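Local coordinates for coat protein (Sulfolobus turreted icosahedral virus, PDB 2BBD) that probably forms the icosahedral shell of an archaeal virus as its major capsid protein, a double jelly-roll related to coat proteins of bacterial and eukaryotic viruses, at residues P55-F64 with S76-I84; W250-Y261 with S267-Y278. All blocks are in the same frame, centred on the assembly; numbering follows the deposited sequence.

Interaction 1. Residues P55-F64 with S76-I84; sequences PFPYNLVQTF and SVSGTGLGI
The backbone of G83 covers one face of the Y58 ring: its CA sits 3.5 Å from the ring centroid and 11° off the normal, a CH-pi contact, while G83 O lies over the same ring, 3.4 Å from Y58 CZ. With CG anti to its own carbonyl carbon (chi1 -67°), Y58 sends the ring along the helix that starts at G79. G79 packs on backbone instead, its CA 3.3 Å from V61 O in a CA-H...O contact. At the edge of this patch T80 CG2 presses on P55 CB at 3.4 Å, a tight carbon pair, and T80 OG1 rests near N59 CB.

Farther along, the backbones pair as antiparallel strands. F64 and V77 form a hydrogen-bonded pair; F64 N reaches V77 O at 2.6 Å, almost straight at hydrogen. T63 and S78 follow as a non-hydrogen-bonded pair. Then G79 N bonds to Q62 O (3.0 Å) from above the carbonyl plane, where 76-84 turns from strand into helix, and a water joins V61 O to T80 N. On the buried side F64 CD2 touches L82 CD2 at 3.7 Å.

S78 OG caps the helix by accepting from G81 N (2.9 Å) and also bonds to E187. W116 meets F64 edge-to-face and Y58 with planes at about 60°, its NE1 bonds to G79 O, and N94 takes the Y58 hydroxyl. A classic beta bulge sets Q62 and T63 together opposite L136. Together these features describe a beta hairpin, 61-68 with 72-78, whose second strand runs directly into an N-capped helix within a jelly-roll capsid fold.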
# COMPACT_ATOMS: atom_id res chain seq x y z
N PRO A 55 -11.87 -8.51 1.51
CA PRO A 55 -10.91 -7.70 2.25
C PRO A 55 -11.38 -6.99 3.53
O PRO A 55 -10.70 -6.10 4.02
CB PRO A 55 -10.40 -6.73 1.19
CG PRO A 55 -11.63 -6.44 0.42
CD PRO A 55 -12.28 -7.82 0.27
N PHE A 56 -12.55 -7.37 4.06
CA PHE A 56 -12.98 -6.77 5.32
C PHE A 56 -11.98 -7.32 6.34
O PHE A 56 -11.54 -8.46 6.22
CB PHE A 56 -14.41 -7.20 5.67
CG PHE A 56 -14.79 -6.93 7.11
CD1 PHE A 56 -14.44 -7.83 8.12
CD2 PHE A 56 -15.46 -5.76 7.46
CE1 PHE A 56 -14.75 -7.57 9.46
CE2 PHE A 56 -15.77 -5.49 8.80
CZ PHE A 56 -15.42 -6.40 9.80
N PRO A 57 -11.63 -6.53 7.36
CA PRO A 57 -12.04 -5.17 7.70
C PRO A 57 -11.25 -4.02 7.05
O PRO A 57 -11.57 -2.84 7.25
CB PRO A 57 -11.93 -5.16 9.22
CG PRO A 57 -10.68 -5.96 9.44
CD PRO A 57 -10.80 -7.11 8.44
N TYR A 58 -10.22 -4.35 6.26
CA TYR A 58 -9.42 -3.31 5.62
C TYR A 58 -10.21 -2.40 4.70
O TYR A 58 -9.86 -1.22 4.55
CB TYR A 58 -8.26 -3.92 4.82
CG TYR A 58 -7.22 -4.59 5.69
CD1 TYR A 58 -6.57 -3.88 6.70
CD2 TYR A 58 -6.88 -5.92 5.49
CE1 TYR A 58 -5.60 -4.48 7.49
CE2 TYR A 58 -5.91 -6.54 6.27
CZ TYR A 58 -5.28 -5.82 7.27
OH TYR A 58 -4.31 -6.42 8.03
N ASN A 59 -11.27 -2.92 4.07
CA ASN A 59 -12.06 -2.09 3.18
C ASN A 59 -13.02 -1.13 3.91
O ASN A 59 -13.92 -0.54 3.29
CB ASN A 59 -12.83 -2.93 2.15
CG ASN A 59 -13.85 -3.85 2.78
OD1 ASN A 59 -14.02 -3.89 3.99
ND2 ASN A 59 -14.55 -4.59 1.93
N LEU A 60 -12.84 -0.99 5.22
CA LEU A 60 -13.65 -0.03 5.98
C LEU A 60 -13.08 1.36 5.65
O LEU A 60 -13.65 2.39 6.02
CB LEU A 60 -13.58 -0.30 7.48
CG LEU A 60 -14.39 -1.51 7.96
CD1 LEU A 60 -14.27 -1.63 9.47
CD2 LEU A 60 -15.86 -1.35 7.56
N VAL A 61 -11.93 1.36 4.97
CA VAL A 61 -11.32 2.59 4.49
C VAL A 61 -11.28 2.38 2.99
O VAL A 61 -10.74 1.37 2.52
CB VAL A 61 -9.86 2.82 5.00
CG1 VAL A 61 -9.16 3.82 4.09
CG2 VAL A 61 -9.87 3.39 6.42
N GLN A 62 -11.88 3.29 2.24
CA GLN A 62 -11.88 3.16 0.79
C GLN A 62 -10.49 3.50 0.24
O GLN A 62 -9.88 2.67 -0.44
CB GLN A 62 -12.95 4.07 0.16
CG GLN A 62 -13.06 3.92 -1.35
CD GLN A 62 -14.37 4.46 -1.91
OE1 GLN A 62 -15.45 4.04 -1.48
NE2 GLN A 62 -14.28 5.37 -2.89
N THR A 63 -9.99 4.70 0.53
CA THR A 63 -8.66 5.08 0.04
C THR A 63 -7.88 5.96 1.01
O THR A 63 -8.46 6.71 1.80
CB THR A 63 -8.73 5.86 -1.30
OG1 THR A 63 -9.37 7.12 -1.08
CG2 THR A 63 -9.50 5.09 -2.36
N PHE A 64 -6.56 5.84 0.94
CA PHE A 64 -5.65 6.66 1.74
C PHE A 64 -4.87 7.51 0.76
O PHE A 64 -4.35 7.00 -0.24
CB PHE A 64 -4.62 5.83 2.50
CG PHE A 64 -5.15 5.18 3.73
CD1 PHE A 64 -5.58 5.93 4.81
CD2 PHE A 64 -5.17 3.79 3.84
CE1 PHE A 64 -6.01 5.31 5.98
CE2 PHE A 64 -5.60 3.17 5.00
CZ PHE A 64 -6.03 3.93 6.07
N SER A 76 -1.07 6.76 -2.57
CA SER A 76 -2.40 6.81 -3.16
C SER A 76 -2.75 5.32 -3.27
O SER A 76 -2.42 4.65 -4.25
CB SER A 76 -2.36 7.46 -4.54
OG SER A 76 -3.67 7.59 -5.05
N VAL A 77 -3.40 4.81 -2.23
CA VAL A 77 -3.76 3.40 -2.17
C VAL A 77 -5.11 3.21 -1.49
O VAL A 77 -5.55 4.04 -0.69
CB VAL A 77 -2.72 2.61 -1.35
CG1 VAL A 77 -1.34 2.72 -1.97
CG2 VAL A 77 -2.69 3.16 0.08
N SER A 78 -5.75 2.09 -1.79
CA SER A 78 -7.04 1.75 -1.20
C SER A 78 -6.76 1.21 0.21
O SER A 78 -5.64 0.84 0.52
CB SER A 78 -7.73 0.67 -2.04
OG SER A 78 -6.94 -0.50 -2.12
N GLY A 79 -7.78 1.18 1.06
CA GLY A 79 -7.57 0.64 2.39
C GLY A 79 -7.27 -0.86 2.26
O GLY A 79 -6.50 -1.43 3.04
N THR A 80 -7.89 -1.48 1.26
CA THR A 80 -7.71 -2.90 0.97
C THR A 80 -6.27 -3.26 0.60
O THR A 80 -5.65 -4.12 1.22
CB THR A 80 -8.63 -3.36 -0.18
OG1 THR A 80 -9.99 -3.35 0.26
CG2 THR A 80 -8.25 -4.76 -0.63
N GLY A 81 -5.74 -2.58 -0.42
CA GLY A 81 -4.38 -2.85 -0.86
C GLY A 81 -3.30 -2.63 0.18
O GLY A 81 -2.41 -3.47 0.35
N LEU A 82 -3.37 -1.49 0.88
CA LEU A 82 -2.38 -1.20 1.90
C LEU A 82 -2.50 -2.21 3.04
O LEU A 82 -1.49 -2.58 3.66
CB LEU A 82 -2.56 0.23 2.44
CG LEU A 82 -1.50 0.74 3.43
CD1 LEU A 82 -0.11 0.64 2.80
CD2 LEU A 82 -1.82 2.19 3.83
N GLY A 83 -3.74 -2.64 3.31
CA GLY A 83 -4.01 -3.60 4.36
C GLY A 83 -3.40 -4.96 4.02
O GLY A 83 -2.82 -5.63 4.88
N ILE A 84 -3.53 -5.37 2.77
CA ILE A 84 -2.96 -6.64 2.36
C ILE A 84 -1.43 -6.52 2.43
O ILE A 84 -0.75 -7.47 2.81
CB ILE A 84 -3.45 -7.02 0.93
CG1 ILE A 84 -4.95 -7.34 0.99
CG2 ILE A 84 -2.68 -8.24 0.41
CD1 ILE A 84 -5.62 -7.43 -0.37
O HOH W 1 -10.36 -0.42 0.53

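Interaction 2. Residues W250-Y261 with S267-Y278; sequences WAALQAENQAEY and SGASAIIDFRKY
A271 CB lies over one face of the W250 indole, 3.6 Å from the centroid of the six-membered ring, a CH-pi contact; S270 N is at the indole edge, in its plane. The Y261 ring carries E260 CG over one face, and the Y278 ring has D274 O and E256 OE1 at its edge. This is helix-on-sheet packing in a jelly-roll capsid protein: helix 250-261 crosses strand 270-274, at the border of its sheet, at 71°.

Between the aromatic ends, L253 CD2 reaches A271 CB at 3.6 Å and continues to I273 CD1. The amide of N257 grips the backbone of I272 twice: OD1 accepts from I272 N (3.0 Å) and ND2 donates to I272 O (2.9 Å), which fixes the flip of the amide. Q254 NE2, on a chain extended beyond CG, donates to both S267 O and S270 O, tying the helix to the type I turn that leads into the strand.

At the other end the contact is charged. Y278 OH donates to E256 OE1, which a water also links to I272 O and D274 N. Y261 OH donates to the syn lone pair of D274 OD1, whose other oxygen pairs with R213. In E260, turned at its second torsion (84°), OE1 makes a weak, long salt bridge to K277 NZ, and OE2 meets R276 NH2 at 2.6 Å, carboxylate and guanidinium planes 81° apart.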
# COMPACT_ATOMS: atom_id res chain seq x y z
N TRP A 250 1.38 -18.75 -10.12
CA TRP A 250 0.92 -18.03 -8.95
C TRP A 250 1.31 -18.80 -7.69
O TRP A 250 1.74 -18.20 -6.70
CB TRP A 250 -0.60 -17.86 -9.03
CG TRP A 250 -1.13 -16.75 -8.18
CD1 TRP A 250 -1.92 -16.86 -7.08
CD2 TRP A 250 -0.95 -15.35 -8.41
NE1 TRP A 250 -2.26 -15.62 -6.60
CE2 TRP A 250 -1.68 -14.67 -7.40
CE3 TRP A 250 -0.26 -14.59 -9.37
CZ2 TRP A 250 -1.73 -13.28 -7.33
CZ3 TRP A 250 -0.31 -13.21 -9.29
CH2 TRP A 250 -1.05 -12.56 -8.28
N ALA A 251 1.18 -20.12 -7.73
CA ALA A 251 1.54 -20.95 -6.58
C ALA A 251 3.01 -20.80 -6.22
O ALA A 251 3.37 -20.76 -5.05
CB ALA A 251 1.21 -22.41 -6.87
N ALA A 252 3.86 -20.71 -7.23
CA ALA A 252 5.29 -20.58 -6.98
C ALA A 252 5.58 -19.19 -6.42
O ALA A 252 6.49 -19.02 -5.61
CB ALA A 252 6.07 -20.79 -8.27
N LEU A 253 4.81 -18.21 -6.86
CA LEU A 253 5.01 -16.85 -6.38
C LEU A 253 4.58 -16.81 -4.91
O LEU A 253 5.30 -16.28 -4.06
CB LEU A 253 4.18 -15.89 -7.23
CG LEU A 253 4.40 -14.39 -7.15
CD1 LEU A 253 5.87 -14.04 -7.39
CD2 LEU A 253 3.50 -13.72 -8.18
N GLN A 254 3.43 -17.41 -4.61
CA GLN A 254 2.94 -17.44 -3.23
C GLN A 254 3.88 -18.24 -2.34
O GLN A 254 4.00 -17.96 -1.15
CB GLN A 254 1.52 -18.03 -3.16
CG GLN A 254 0.47 -17.28 -3.99
CD GLN A 254 -0.96 -17.58 -3.55
OE1 GLN A 254 -1.34 -18.74 -3.36
NE2 GLN A 254 -1.76 -16.53 -3.40
N ALA A 255 4.55 -19.24 -2.91
CA ALA A 255 5.49 -20.06 -2.13
C ALA A 255 6.70 -19.20 -1.78
O ALA A 255 7.25 -19.30 -0.69
CB ALA A 255 5.92 -21.28 -2.94
N GLU A 256 7.10 -18.36 -2.73
CA GLU A 256 8.23 -17.45 -2.56
C GLU A 256 7.90 -16.44 -1.46
O GLU A 256 8.77 -16.10 -0.64
CB GLU A 256 8.52 -16.72 -3.87
CG GLU A 256 9.75 -15.82 -3.83
CD GLU A 256 10.15 -15.31 -5.20
OE1 GLU A 256 9.40 -14.52 -5.79
OE2 GLU A 256 11.24 -15.70 -5.68
N ASN A 257 6.66 -15.95 -1.45
CA ASN A 257 6.19 -14.99 -0.44
C ASN A 257 6.21 -15.66 0.93
O ASN A 257 6.57 -15.04 1.93
CB ASN A 257 4.75 -14.55 -0.74
CG ASN A 257 4.64 -13.74 -2.02
OD1 ASN A 257 3.54 -13.53 -2.52
ND2 ASN A 257 5.77 -13.28 -2.54
N GLN A 258 5.80 -16.93 0.97
CA GLN A 258 5.76 -17.70 2.21
C GLN A 258 7.15 -17.70 2.84
O GLN A 258 7.30 -17.50 4.05
CB GLN A 258 5.35 -19.14 1.90
CG GLN A 258 5.33 -20.07 3.10
CD GLN A 258 4.02 -20.04 3.84
OE1 GLN A 258 2.96 -20.26 3.25
NE2 GLN A 258 4.08 -19.78 5.14
N ALA A 259 8.16 -17.93 2.02
CA ALA A 259 9.53 -17.97 2.50
C ALA A 259 9.96 -16.57 2.91
O ALA A 259 10.47 -16.36 4.00
CB ALA A 259 10.45 -18.51 1.42
N GLU A 260 9.72 -15.61 2.02
CA GLU A 260 10.09 -14.23 2.26
C GLU A 260 9.41 -13.58 3.47
O GLU A 260 10.09 -13.05 4.35
CB GLU A 260 9.81 -13.40 1.01
CG GLU A 260 10.00 -11.90 1.21
CD GLU A 260 11.45 -11.45 1.06
OE1 GLU A 260 12.35 -12.11 1.61
OE2 GLU A 260 11.67 -10.41 0.40
N TYR A 261 8.08 -13.62 3.51
CA TYR A 261 7.31 -12.98 4.58
C TYR A 261 6.92 -13.88 5.73
O TYR A 261 6.30 -13.43 6.69
CB TYR A 261 6.06 -12.35 3.98
CG TYR A 261 6.42 -11.34 2.93
CD1 TYR A 261 6.95 -10.10 3.29
CD2 TYR A 261 6.30 -11.63 1.58
CE1 TYR A 261 7.36 -9.18 2.34
CE2 TYR A 261 6.72 -10.72 0.60
CZ TYR A 261 7.25 -9.50 1.00
OH TYR A 261 7.68 -8.60 0.06
N SER A 267 -4.83 -14.60 0.39
CA SER A 267 -5.90 -15.36 -0.25
C SER A 267 -5.27 -16.01 -1.47
O SER A 267 -4.10 -15.79 -1.77
CB SER A 267 -7.08 -14.47 -0.68
OG SER A 267 -6.76 -13.70 -1.83
N GLY A 268 -6.05 -16.81 -2.19
CA GLY A 268 -5.51 -17.45 -3.37
C GLY A 268 -5.35 -16.47 -4.52
O GLY A 268 -4.83 -16.84 -5.56
N ALA A 269 -5.79 -15.23 -4.34
CA ALA A 269 -5.70 -14.26 -5.44
C ALA A 269 -4.77 -13.08 -5.20
O ALA A 269 -4.87 -12.07 -5.90
CB ALA A 269 -7.10 -13.76 -5.81
N SER A 270 -3.87 -13.22 -4.24
CA SER A 270 -2.94 -12.14 -3.92
C SER A 270 -1.50 -12.63 -3.89
O SER A 270 -1.23 -13.72 -3.40
CB SER A 270 -3.28 -11.54 -2.54
OG SER A 270 -3.03 -12.49 -1.51
N ALA A 271 -0.59 -11.81 -4.40
CA ALA A 271 0.83 -12.14 -4.40
C ALA A 271 1.72 -10.90 -4.52
O ALA A 271 1.31 -9.87 -5.05
CB ALA A 271 1.15 -13.13 -5.54
N ILE A 272 2.93 -11.01 -4.00
CA ILE A 272 3.88 -9.91 -4.06
C ILE A 272 5.11 -10.27 -4.90
O ILE A 272 5.66 -11.36 -4.77
CB ILE A 272 4.36 -9.51 -2.66
CG1 ILE A 272 3.21 -8.87 -1.88
CG2 ILE A 272 5.55 -8.56 -2.79
CD1 ILE A 272 3.53 -8.58 -0.42
N ILE A 273 5.51 -9.33 -5.75
CA ILE A 273 6.69 -9.51 -6.59
C ILE A 273 7.81 -8.63 -6.07
O ILE A 273 7.76 -7.41 -6.25
CB ILE A 273 6.45 -9.10 -8.06
CG1 ILE A 273 5.44 -10.02 -8.73
CG2 ILE A 273 7.77 -9.09 -8.82
CD1 ILE A 273 4.01 -9.69 -8.39
N ASP A 274 8.80 -9.23 -5.43
CA ASP A 274 9.94 -8.46 -4.95
C ASP A 274 10.93 -8.44 -6.11
O ASP A 274 11.62 -9.42 -6.38
CB ASP A 274 10.58 -9.11 -3.72
CG ASP A 274 9.70 -8.99 -2.49
OD1 ASP A 274 8.87 -9.88 -2.24
OD2 ASP A 274 9.84 -7.98 -1.77
N PHE A 275 10.97 -7.31 -6.81
CA PHE A 275 11.83 -7.14 -7.97
C PHE A 275 13.30 -7.49 -7.79
O PHE A 275 13.90 -8.08 -8.69
CB PHE A 275 11.67 -5.72 -8.51
CG PHE A 275 10.27 -5.42 -8.98
CD1 PHE A 275 9.75 -6.05 -10.11
CD2 PHE A 275 9.46 -4.52 -8.28
CE1 PHE A 275 8.43 -5.80 -10.53
CE2 PHE A 275 8.15 -4.27 -8.69
CZ PHE A 275 7.63 -4.91 -9.82
N ARG A 276 13.90 -7.16 -6.65
CA ARG A 276 15.31 -7.47 -6.43
C ARG A 276 15.59 -8.96 -6.53
O ARG A 276 16.73 -9.37 -6.70
CB ARG A 276 15.78 -6.96 -5.06
CG ARG A 276 15.12 -7.66 -3.90
CD ARG A 276 15.83 -7.34 -2.59
NE ARG A 276 15.11 -7.88 -1.44
CZ ARG A 276 14.72 -9.15 -1.32
NH1 ARG A 276 14.98 -10.04 -2.28
NH2 ARG A 276 14.07 -9.54 -0.23
N LYS A 277 14.54 -9.77 -6.42
CA LYS A 277 14.69 -11.22 -6.52
C LYS A 277 14.80 -11.66 -7.98
O LYS A 277 15.06 -12.82 -8.26
CB LYS A 277 13.49 -11.93 -5.87
CG LYS A 277 13.43 -11.85 -4.36
CD LYS A 277 12.22 -12.62 -3.86
CE LYS A 277 12.05 -12.52 -2.35
NZ LYS A 277 13.14 -13.17 -1.58
N TYR A 278 14.58 -10.72 -8.90
CA TYR A 278 14.64 -11.04 -10.32
C TYR A 278 15.55 -10.08 -11.08
O TYR A 278 15.83 -10.27 -12.26
CB TYR A 278 13.24 -11.02 -10.93
CG TYR A 278 12.30 -12.01 -10.29
CD1 TYR A 278 11.62 -11.70 -9.11
CD2 TYR A 278 12.09 -13.26 -10.87
CE1 TYR A 278 10.76 -12.63 -8.52
CE2 TYR A 278 11.24 -14.19 -10.28
CZ TYR A 278 10.58 -13.87 -9.11
OH TYR A 278 9.76 -14.80 -8.53
O HOH W 2 8.20 -12.23 -5.03
O HOH W 3 11.57 -16.05 -0.70
O HOH W 4 1.28 -14.83 -1.31
O HOH W 5 8.55 -12.53 -2.12

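How the interactions relate
Interaction 1 closes before interaction 2 opens along the chain, and their centres lie about 20 Å apart; the nearest atoms approach to about 4 Å without touching. Both reach the same mixed sheet: hairpin 61-68/72-78 lies within it, whereas strand 270-284 is one of its outermost strands within this chain. In interaction 1 the helix continues directly from a strand of that sheet; in interaction 2 helix 250-261 crosses its edge strand. Two ties bring them closer: S270 OG bonds to Y88 of helix 79-89, and P55 and I84 both touch Y266. A bound MPD, probably from the crystallisation liquor, hydrogen-bonds to T80 OG1, and the S267 side chain lies about 6 Å from a bound MPD.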